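Local coordinates for osmotically inducible lipoprotein OsmE (PDB 4DM5) that is of unknown function but, as a lipoprotein with a domain of the BamE outer-membrane assembly family, probably serves at the bacterial envelope, at residues A[33-42]-A[52-60]; A[63-71]-A[80-88]. All blocks are in the same frame, centred on the assembly; numbering follows the deposited sequence.

How the interactions relate
Together the two contacts illustrate how a small sheet is tied to the helices that precede and follow it. Their centres lie about 9 Å apart, and they share one four-stranded antiparallel sheet, in which strands 52-60 and 63-71 are consecutive and adjacent. The contacts follow one another along the chain and also meet side by side in the sheet, where Leu-58 N lies 2.7 Å from Gln-65 O, a probable hydrogen bond. A covalent link reinforces this: the disulfide between Cys-53 SG of interaction 1 and Cys-85 SG of interaction 2 measures 2.1 Å. Beside it, a hydrogen bond joins Ser-55 OG and Cys-85 N, so the start of helix 85-94 is held to strand 52-60 twice.

Interaction 1: residues A[33-42]-A[52-60]; sequences VLRIGGTPSG and SCNSYILNK
Pro-40 packs against two side chains of strand 52-60. Its CA lies 3.6 Å from Tyr-56 CE1, meeting the ring obliquely, while its CG rests 3.9 Å from Asn-54 ND2. Gly-38 O meets the ring of Tyr-56 at its edge, in the ring plane. On the helix side, Val-33 places CG1 anti to its own backbone N (chi1 170°), which brings that methyl within 3.5 Å of Tyr-56 OH.

The phenol oxygen is gripped twice. Asn-54 ND2 donates to Tyr-56 OH over 3.0 Å, and Tyr-56 OH donates to a water 2.7 Å away. The same water gives its own protons to Val-33 O and Gly-38 O, so a single molecule joins the last turn of the helix, the turn after it and the strand. Gly-38, the first residue to leave the helix, does so with positive phi.

Further along, the backbones meet in a classic beta bulge, Ser-41 and Gly-42 both facing Ser-55. Ser-55 N donates to Gly-42 O almost straight, at 2.8 Å and 178°; the two returning bonds to Ser-55 O are weak.

Segment 33-42 thus leads from helix 30-37 into edge strand 42-45, and the contact holds that passage against strand 52-60. Beyond it, Leu-20 of helix 19-22 also packs on Tyr-56, and strand 63-71 lies on the other side of strand 52-60 from strand 42-45.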
loop_
_atom_site.group_PDB
_atom_site.type_symbol
_atom_site.label_atom_id
_atom_site.label_comp_id
_atom_site.label_asym_id
_atom_site.label_seq_id
_atom_site.Cartn_x
_atom_site.Cartn_y
_atom_site.Cartn_z
ATOM N N VAL A 33 -7.224 0.316 -7.762
ATOM C CA VAL A 33 -5.918 0.610 -7.289
ATOM C C VAL A 33 -4.846 0.289 -8.339
ATOM O O VAL A 33 -3.884 1.061 -8.456
ATOM C CB VAL A 33 -5.659 -0.183 -6.008
ATOM C CG1 VAL A 33 -4.179 -0.111 -5.555
ATOM C CG2 VAL A 33 -6.582 0.313 -4.893
ATOM N N LEU A 34 -4.987 -0.827 -9.082
ATOM C CA LEU A 34 -4.006 -1.110 -10.128
ATOM C C LEU A 34 -3.889 0.021 -11.210
ATOM O O LEU A 34 -2.797 0.443 -11.679
ATOM C CB LEU A 34 -4.328 -2.496 -10.816
ATOM C CG LEU A 34 -4.162 -3.656 -9.866
ATOM C CD1 LEU A 34 -4.676 -5.007 -10.391
ATOM C CD2 LEU A 34 -2.643 -3.690 -9.506
ATOM N N ARG A 35 -5.056 0.552 -11.576
ATOM C CA ARG A 35 -5.078 1.674 -12.504
ATOM C C ARG A 35 -4.431 2.952 -12.032
ATOM O O ARG A 35 -3.649 3.588 -12.722
ATOM C CB ARG A 35 -6.545 1.968 -12.877
ATOM C CG ARG A 35 -7.100 0.806 -13.751
ATOM C CD ARG A 35 -8.456 0.932 -14.463
ATOM N NE ARG A 35 -9.556 0.548 -13.632
ATOM C CZ ARG A 35 -10.247 -0.564 -13.574
ATOM N NH1 ARG A 35 -10.008 -1.636 -14.366
ATOM N NH2 ARG A 35 -11.163 -0.616 -12.595
ATOM N N ILE A 36 -4.631 3.239 -10.729
ATOM C CA ILE A 36 -4.112 4.459 -10.171
ATOM C C ILE A 36 -2.658 4.391 -9.965
ATOM O O ILE A 36 -1.905 5.377 -10.209
ATOM C CB ILE A 36 -4.749 4.649 -8.763
ATOM C CG1 ILE A 36 -6.247 5.135 -8.875
ATOM C CG2 ILE A 36 -3.957 5.718 -7.961
ATOM C CD1 ILE A 36 -7.065 4.991 -7.584
ATOM N N GLY A 37 -2.217 3.248 -9.443
ATOM C CA GLY A 37 -0.816 3.126 -8.927
ATOM C C GLY A 37 0.159 2.412 -9.834
ATOM O O GLY A 37 1.369 2.367 -9.603
ATOM N N GLY A 38 -0.387 1.722 -10.846
ATOM C CA GLY A 38 0.503 0.907 -11.721
ATOM C C GLY A 38 0.906 -0.410 -11.084
ATOM O O GLY A 38 0.246 -0.859 -10.064
ATOM N N THR A 39 1.836 -1.107 -11.730
ATOM C CA THR A 39 2.211 -2.438 -11.298
ATOM C C THR A 39 2.910 -2.438 -9.924
ATOM O O THR A 39 3.877 -1.720 -9.724
ATOM C CB THR A 39 3.170 -3.051 -12.324
ATOM O OG1 THR A 39 2.478 -3.001 -13.564
ATOM C CG2 THR A 39 3.478 -4.496 -11.974
ATOM N N PRO A 40 2.328 -3.167 -8.968
ATOM C CA PRO A 40 3.086 -3.338 -7.709
ATOM C C PRO A 40 4.420 -3.920 -7.823
ATOM O O PRO A 40 4.701 -4.760 -8.750
ATOM C CB PRO A 40 2.186 -4.190 -6.788
ATOM C CG PRO A 40 0.823 -4.154 -7.447
ATOM C CD PRO A 40 1.080 -3.943 -8.987
ATOM N N SER A 41 5.346 -3.532 -6.958
ATOM C CA SER A 41 6.593 -4.332 -6.838
ATOM C C SER A 41 6.318 -5.772 -6.501
ATOM O O SER A 41 6.947 -6.695 -7.017
ATOM C CB SER A 41 7.518 -3.760 -5.774
ATOM O OG SER A 41 7.762 -2.442 -6.150
ATOM N N GLY A 42 5.314 -5.996 -5.674
ATOM C CA GLY A 42 4.931 -7.292 -5.235
ATOM C C GLY A 42 3.510 -7.371 -4.684
ATOM O O GLY A 42 2.942 -6.363 -4.322
ATOM N N SER A 52 -5.374 -9.176 1.107
ATOM C CA SER A 52 -4.175 -9.235 0.395
ATOM C C SER A 52 -3.507 -7.850 0.473
ATOM O O SER A 52 -4.062 -6.923 1.037
ATOM C CB SER A 52 -4.386 -9.509 -1.033
ATOM O OG SER A 52 -5.201 -8.510 -1.531
ATOM N N CYS A 53 -2.285 -7.820 0.045
ATOM C CA CYS A 53 -1.500 -6.558 0.226
ATOM C C CYS A 53 -0.652 -6.351 -1.047
ATOM O O CYS A 53 -0.012 -7.253 -1.561
ATOM C CB CYS A 53 -0.625 -6.701 1.460
ATOM S SG CYS A 53 0.209 -5.156 1.897
ATOM N N ASN A 54 -0.587 -5.095 -1.515
ATOM C CA ASN A 54 0.313 -4.739 -2.607
ATOM C C ASN A 54 1.452 -3.880 -2.108
ATOM O O ASN A 54 1.217 -2.910 -1.326
ATOM C CB ASN A 54 -0.437 -3.808 -3.602
ATOM C CG ASN A 54 -1.584 -4.472 -4.425
ATOM O OD1 ASN A 54 -1.745 -5.677 -4.339
ATOM N ND2 ASN A 54 -2.306 -3.690 -5.213
ATOM N N SER A 55 2.652 -4.236 -2.531
ATOM C CA SER A 55 3.855 -3.443 -2.029
ATOM C C SER A 55 4.328 -2.601 -3.178
ATOM O O SER A 55 4.411 -3.071 -4.355
ATOM C CB SER A 55 5.029 -4.318 -1.635
ATOM O OG SER A 55 4.816 -4.991 -0.427
ATOM N N TYR A 56 4.799 -1.374 -2.883
ATOM C CA TYR A 56 5.353 -0.435 -3.903
ATOM C C TYR A 56 6.575 0.238 -3.383
ATOM O O TYR A 56 6.851 0.207 -2.120
ATOM C CB TYR A 56 4.345 0.679 -4.204
ATOM C CG TYR A 56 2.947 0.166 -4.560
ATOM C CD1 TYR A 56 2.636 -0.015 -5.900
ATOM C CD2 TYR A 56 2.006 -0.102 -3.612
ATOM C CE1 TYR A 56 1.362 -0.458 -6.276
ATOM C CE2 TYR A 56 0.692 -0.562 -3.919
ATOM C CZ TYR A 56 0.386 -0.706 -5.298
ATOM O OH TYR A 56 -0.851 -1.095 -5.693
ATOM N N ILE A 57 7.354 0.778 -4.321
ATOM C CA ILE A 57 8.401 1.700 -3.894
ATOM C C ILE A 57 8.019 3.012 -4.587
ATOM O O ILE A 57 8.000 3.119 -5.816
ATOM C CB ILE A 57 9.793 1.226 -4.405
ATOM C CG1 ILE A 57 10.139 -0.121 -3.769
ATOM C CG2 ILE A 57 10.787 2.379 -4.153
ATOM C CD1 ILE A 57 10.421 -0.127 -2.284
ATOM N N LEU A 58 7.778 4.041 -3.789
ATOM C CA LEU A 58 7.534 5.372 -4.372
ATOM C C LEU A 58 8.872 5.983 -4.695
ATOM O O LEU A 58 9.868 5.775 -3.899
ATOM C CB LEU A 58 6.828 6.240 -3.342
ATOM C CG LEU A 58 5.495 5.750 -2.742
ATOM C CD1 LEU A 58 5.027 6.708 -1.661
ATOM C CD2 LEU A 58 4.480 5.464 -3.835
ATOM N N ASN A 59 8.930 6.681 -5.823
ATOM C CA ASN A 59 10.208 7.284 -6.236
ATOM C C ASN A 59 9.883 8.711 -6.641
ATOM O O ASN A 59 9.224 8.962 -7.685
ATOM C CB ASN A 59 10.769 6.467 -7.414
ATOM C CG ASN A 59 12.188 6.829 -7.748
ATOM O OD1 ASN A 59 12.817 7.667 -7.110
ATOM N ND2 ASN A 59 12.716 6.149 -8.744
ATOM N N LYS A 60 10.361 9.668 -5.862
ATOM C CA LYS A 60 10.011 11.045 -6.133
ATOM C C LYS A 60 11.197 11.885 -5.719
ATOM O O LYS A 60 11.655 11.811 -4.570
ATOM C CB LYS A 60 8.780 11.483 -5.320
ATOM C CG LYS A 60 8.383 12.947 -5.588
ATOM C CD LYS A 60 8.006 13.231 -7.033
ATOM C CE LYS A 60 7.425 14.638 -7.103
ATOM N NZ LYS A 60 7.098 14.906 -8.519
HETATM O O HOH W 1 -1.416 0.047 -8.120
HETATM O O HOH W 2 6.371 0.075 -7.000
#

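Interaction 2: residues A[63-71]-A[80-88]; sequences QQQPFYVSF and SGFLSCSEL
Tyr-68 and Gly-81 form an antiparallel hydrogen-bonded pair in the hairpin of strands 63-71 and 77-81, Tyr-68 N reaching Gly-81 O at 2.9 Å and Gly-81 N returning to Tyr-68 O at 3.1 Å. Val-69 and Ser-80 make the adjoining non-hydrogen-bonded pair. Beyond the hairpin, an inverse gamma turn centred on Phe-82 leads to a capping box at the start of helix 85-94: Ser-84 OG accepts from Glu-87 N, and Ser-84 N donates to Glu-87 OE1.

The ring of Tyr-68 is packed between strand and helix. Leu-88 CD2 stands over one face, 3.6 Å from the ring centroid, a CH-pi contact; over the opposite face lie the Ser-80 carbonyl carbon and Gly-81 N. Leu-83 O comes in at the edge, in the ring plane. Gly-81, with no side chain, lets its backbone lie against the ring, Gly-81 N 3.5 Å from Tyr-68 CE2.

On the sheet's other side, with CG anti to the backbone N (chi1 -165°), the Phe-67 ring is carried beside Gly-81 and turns its edge to the face of Phe-82 in a T-shaped pair, centroids 5.0 Å apart and planes at 73°. Val-21 of helix 19-22 touches both rings.

Gln-65, bent at chi2, turns its amide out to the side of its strand: NE2 donates to O of the next residue, Pro-66, at 3.0 Å, on a lone pair in the carbonyl plane, and to a water that in turn donates to Phe-82 O.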
loop_
_atom_site.group_PDB
_atom_site.type_symbol
_atom_site.label_atom_id
_atom_site.label_comp_id
_atom_site.label_asym_id
_atom_site.label_seq_id
_atom_site.Cartn_x
_atom_site.Cartn_y
_atom_site.Cartn_z
ATOM N N GLN A 63 14.197 10.275 -4.014
ATOM C CA GLN A 63 13.988 9.640 -2.721
ATOM C C GLN A 63 13.110 8.456 -2.990
ATOM O O GLN A 63 12.134 8.577 -3.724
ATOM C CB GLN A 63 13.291 10.604 -1.815
ATOM C CG GLN A 63 14.068 11.880 -1.721
ATOM C CD GLN A 63 13.870 12.448 -0.400
ATOM O OE1 GLN A 63 13.414 13.561 -0.282
ATOM N NE2 GLN A 63 14.241 11.681 0.631
ATOM N N GLN A 64 13.465 7.311 -2.422
ATOM C CA GLN A 64 12.657 6.102 -2.489
ATOM C C GLN A 64 11.996 5.831 -1.113
ATOM O O GLN A 64 12.522 6.131 -0.041
ATOM C CB GLN A 64 13.435 4.931 -3.054
ATOM C CG GLN A 64 13.609 5.099 -4.552
ATOM C CD GLN A 64 14.577 4.117 -5.133
ATOM O OE1 GLN A 64 15.184 3.307 -4.402
ATOM N NE2 GLN A 64 14.724 4.149 -6.478
ATOM N N GLN A 65 10.734 5.361 -1.188
ATOM C CA GLN A 65 10.009 5.150 0.012
ATOM C C GLN A 65 9.033 3.975 -0.207
ATOM O O GLN A 65 8.151 4.019 -1.069
ATOM C CB GLN A 65 9.174 6.367 0.229
ATOM C CG GLN A 65 8.255 6.338 1.417
ATOM C CD GLN A 65 8.906 5.933 2.676
ATOM O OE1 GLN A 65 9.962 6.630 3.053
ATOM N NE2 GLN A 65 8.499 4.832 3.293
ATOM N N PRO A 66 9.138 2.940 0.607
ATOM C CA PRO A 66 8.167 1.842 0.543
ATOM C C PRO A 66 6.759 2.362 0.855
ATOM O O PRO A 66 6.530 3.258 1.673
ATOM C CB PRO A 66 8.632 0.893 1.626
ATOM C CG PRO A 66 10.146 1.096 1.584
ATOM C CD PRO A 66 10.224 2.597 1.547
ATOM N N PHE A 67 5.766 1.705 0.228
ATOM C CA PHE A 67 4.390 2.023 0.460
ATOM C C PHE A 67 3.600 0.738 0.253
ATOM O O PHE A 67 3.976 -0.096 -0.586
ATOM C CB PHE A 67 3.912 3.084 -0.544
ATOM C CG PHE A 67 2.620 3.721 -0.142
ATOM C CD1 PHE A 67 2.541 4.748 0.802
ATOM C CD2 PHE A 67 1.457 3.377 -0.842
ATOM C CE1 PHE A 67 1.330 5.325 1.087
ATOM C CE2 PHE A 67 0.236 3.963 -0.505
ATOM C CZ PHE A 67 0.157 4.975 0.485
ATOM N N TYR A 68 2.473 0.631 0.893
ATOM C CA TYR A 68 1.562 -0.554 0.690
ATOM C C TYR A 68 0.139 -0.057 0.540
ATOM O O TYR A 68 -0.257 0.999 1.063
ATOM C CB TYR A 68 1.671 -1.579 1.813
ATOM C CG TYR A 68 0.846 -1.285 2.999
ATOM C CD1 TYR A 68 -0.501 -1.623 3.124
ATOM C CD2 TYR A 68 1.419 -0.543 4.096
ATOM C CE1 TYR A 68 -1.318 -1.279 4.160
ATOM C CE2 TYR A 68 0.623 -0.246 5.223
ATOM C CZ TYR A 68 -0.758 -0.554 5.235
ATOM O OH TYR A 68 -1.541 -0.265 6.327
ATOM N N VAL A 69 -0.657 -0.900 -0.119
ATOM C CA VAL A 69 -2.108 -0.812 0.014
ATOM C C VAL A 69 -2.674 -2.204 0.355
ATOM O O VAL A 69 -2.225 -3.189 -0.279
ATOM C CB VAL A 69 -2.727 -0.381 -1.368
ATOM C CG1 VAL A 69 -4.259 -0.306 -1.264
ATOM C CG2 VAL A 69 -2.190 0.994 -1.782
ATOM N N SER A 70 -3.467 -2.246 1.415
ATOM C CA SER A 70 -4.047 -3.552 1.794
ATOM C C SER A 70 -5.517 -3.566 1.503
ATOM O O SER A 70 -6.212 -2.526 1.475
ATOM C CB SER A 70 -3.776 -3.832 3.273
ATOM O OG SER A 70 -4.438 -2.896 4.145
ATOM N N PHE A 71 -5.988 -4.828 1.306
ATOM C CA PHE A 71 -7.346 -5.055 0.980
ATOM C C PHE A 71 -7.944 -6.054 1.958
ATOM O O PHE A 71 -7.222 -6.979 2.410
ATOM C CB PHE A 71 -7.502 -5.702 -0.417
ATOM C CG PHE A 71 -6.930 -4.850 -1.503
ATOM C CD1 PHE A 71 -7.711 -3.895 -2.186
ATOM C CD2 PHE A 71 -5.527 -4.934 -1.806
ATOM C CE1 PHE A 71 -7.136 -3.094 -3.141
ATOM C CE2 PHE A 71 -4.963 -4.083 -2.753
ATOM C CZ PHE A 71 -5.752 -3.197 -3.449
ATOM N N SER A 80 -3.436 1.651 3.980
ATOM C CA SER A 80 -2.291 1.989 3.169
ATOM C C SER A 80 -1.297 2.688 4.086
ATOM O O SER A 80 -1.653 3.070 5.202
ATOM C CB SER A 80 -2.624 2.910 1.930
ATOM O OG SER A 80 -2.981 4.206 2.412
ATOM N N GLY A 81 -0.087 2.747 3.654
ATOM C CA GLY A 81 0.902 3.404 4.579
ATOM C C GLY A 81 2.319 3.224 4.054
ATOM O O GLY A 81 2.568 2.546 3.070
ATOM N N PHE A 82 3.223 3.961 4.726
ATOM C CA PHE A 82 4.585 4.073 4.187
ATOM C C PHE A 82 5.476 2.960 4.759
ATOM O O PHE A 82 6.484 3.187 5.565
ATOM C CB PHE A 82 5.079 5.500 4.599
ATOM C CG PHE A 82 4.369 6.607 3.919
ATOM C CD1 PHE A 82 4.766 6.970 2.636
ATOM C CD2 PHE A 82 3.250 7.211 4.470
ATOM C CE1 PHE A 82 4.122 7.985 1.943
ATOM C CE2 PHE A 82 2.573 8.193 3.744
ATOM C CZ PHE A 82 3.025 8.628 2.500
ATOM N N LEU A 83 5.118 1.707 4.453
ATOM C CA LEU A 83 5.934 0.519 4.803
ATOM C C LEU A 83 5.607 -0.589 3.815
ATOM O O LEU A 83 4.647 -0.418 3.033
ATOM C CB LEU A 83 5.733 0.122 6.284
ATOM C CG LEU A 83 4.320 -0.066 6.752
ATOM C CD1 LEU A 83 4.315 -1.097 7.869
ATOM C CD2 LEU A 83 3.601 1.196 7.275
ATOM N N SER A 84 6.426 -1.612 3.761
ATOM C CA SER A 84 6.160 -2.726 2.846
ATOM C C SER A 84 5.123 -3.648 3.384
ATOM O O SER A 84 4.849 -3.654 4.536
ATOM C CB SER A 84 7.449 -3.558 2.671
ATOM O OG SER A 84 7.826 -4.187 3.855
ATOM N N CYS A 85 4.600 -4.506 2.505
ATOM C CA CYS A 85 3.665 -5.506 2.996
ATOM C C CYS A 85 4.291 -6.529 4.029
ATOM O O CYS A 85 3.550 -6.974 4.963
ATOM C CB CYS A 85 3.045 -6.298 1.853
ATOM S SG CYS A 85 1.952 -5.305 0.804
ATOM N N SER A 86 5.565 -6.852 3.885
ATOM C CA SER A 86 6.175 -7.753 4.847
ATOM C C SER A 86 6.413 -7.054 6.172
ATOM O O SER A 86 6.112 -7.700 7.212
ATOM C CB SER A 86 7.356 -8.507 4.306
ATOM O OG SER A 86 8.442 -7.642 4.222
ATOM N N GLU A 87 6.668 -5.719 6.145
ATOM C CA GLU A 87 6.613 -4.952 7.372
ATOM C C GLU A 87 5.251 -4.944 8.046
ATOM O O GLU A 87 5.138 -4.986 9.259
ATOM C CB GLU A 87 7.280 -3.570 7.238
ATOM C CG GLU A 87 8.737 -3.517 6.757
ATOM C CD GLU A 87 9.140 -2.036 6.565
ATOM O OE1 GLU A 87 8.806 -1.300 5.544
ATOM O OE2 GLU A 87 9.795 -1.544 7.517
ATOM N N LEU A 88 4.225 -4.784 7.232
ATOM C CA LEU A 88 2.894 -4.815 7.712
ATOM C C LEU A 88 2.650 -6.177 8.414
ATOM O O LEU A 88 2.144 -6.183 9.509
ATOM C CB LEU A 88 1.922 -4.571 6.513
ATOM C CG LEU A 88 0.457 -4.566 6.944
ATOM C CD1 LEU A 88 0.278 -3.491 8.019
ATOM C CD2 LEU A 88 -0.326 -4.096 5.726
HETATM O O HOH W 3 9.177 4.188 5.873
#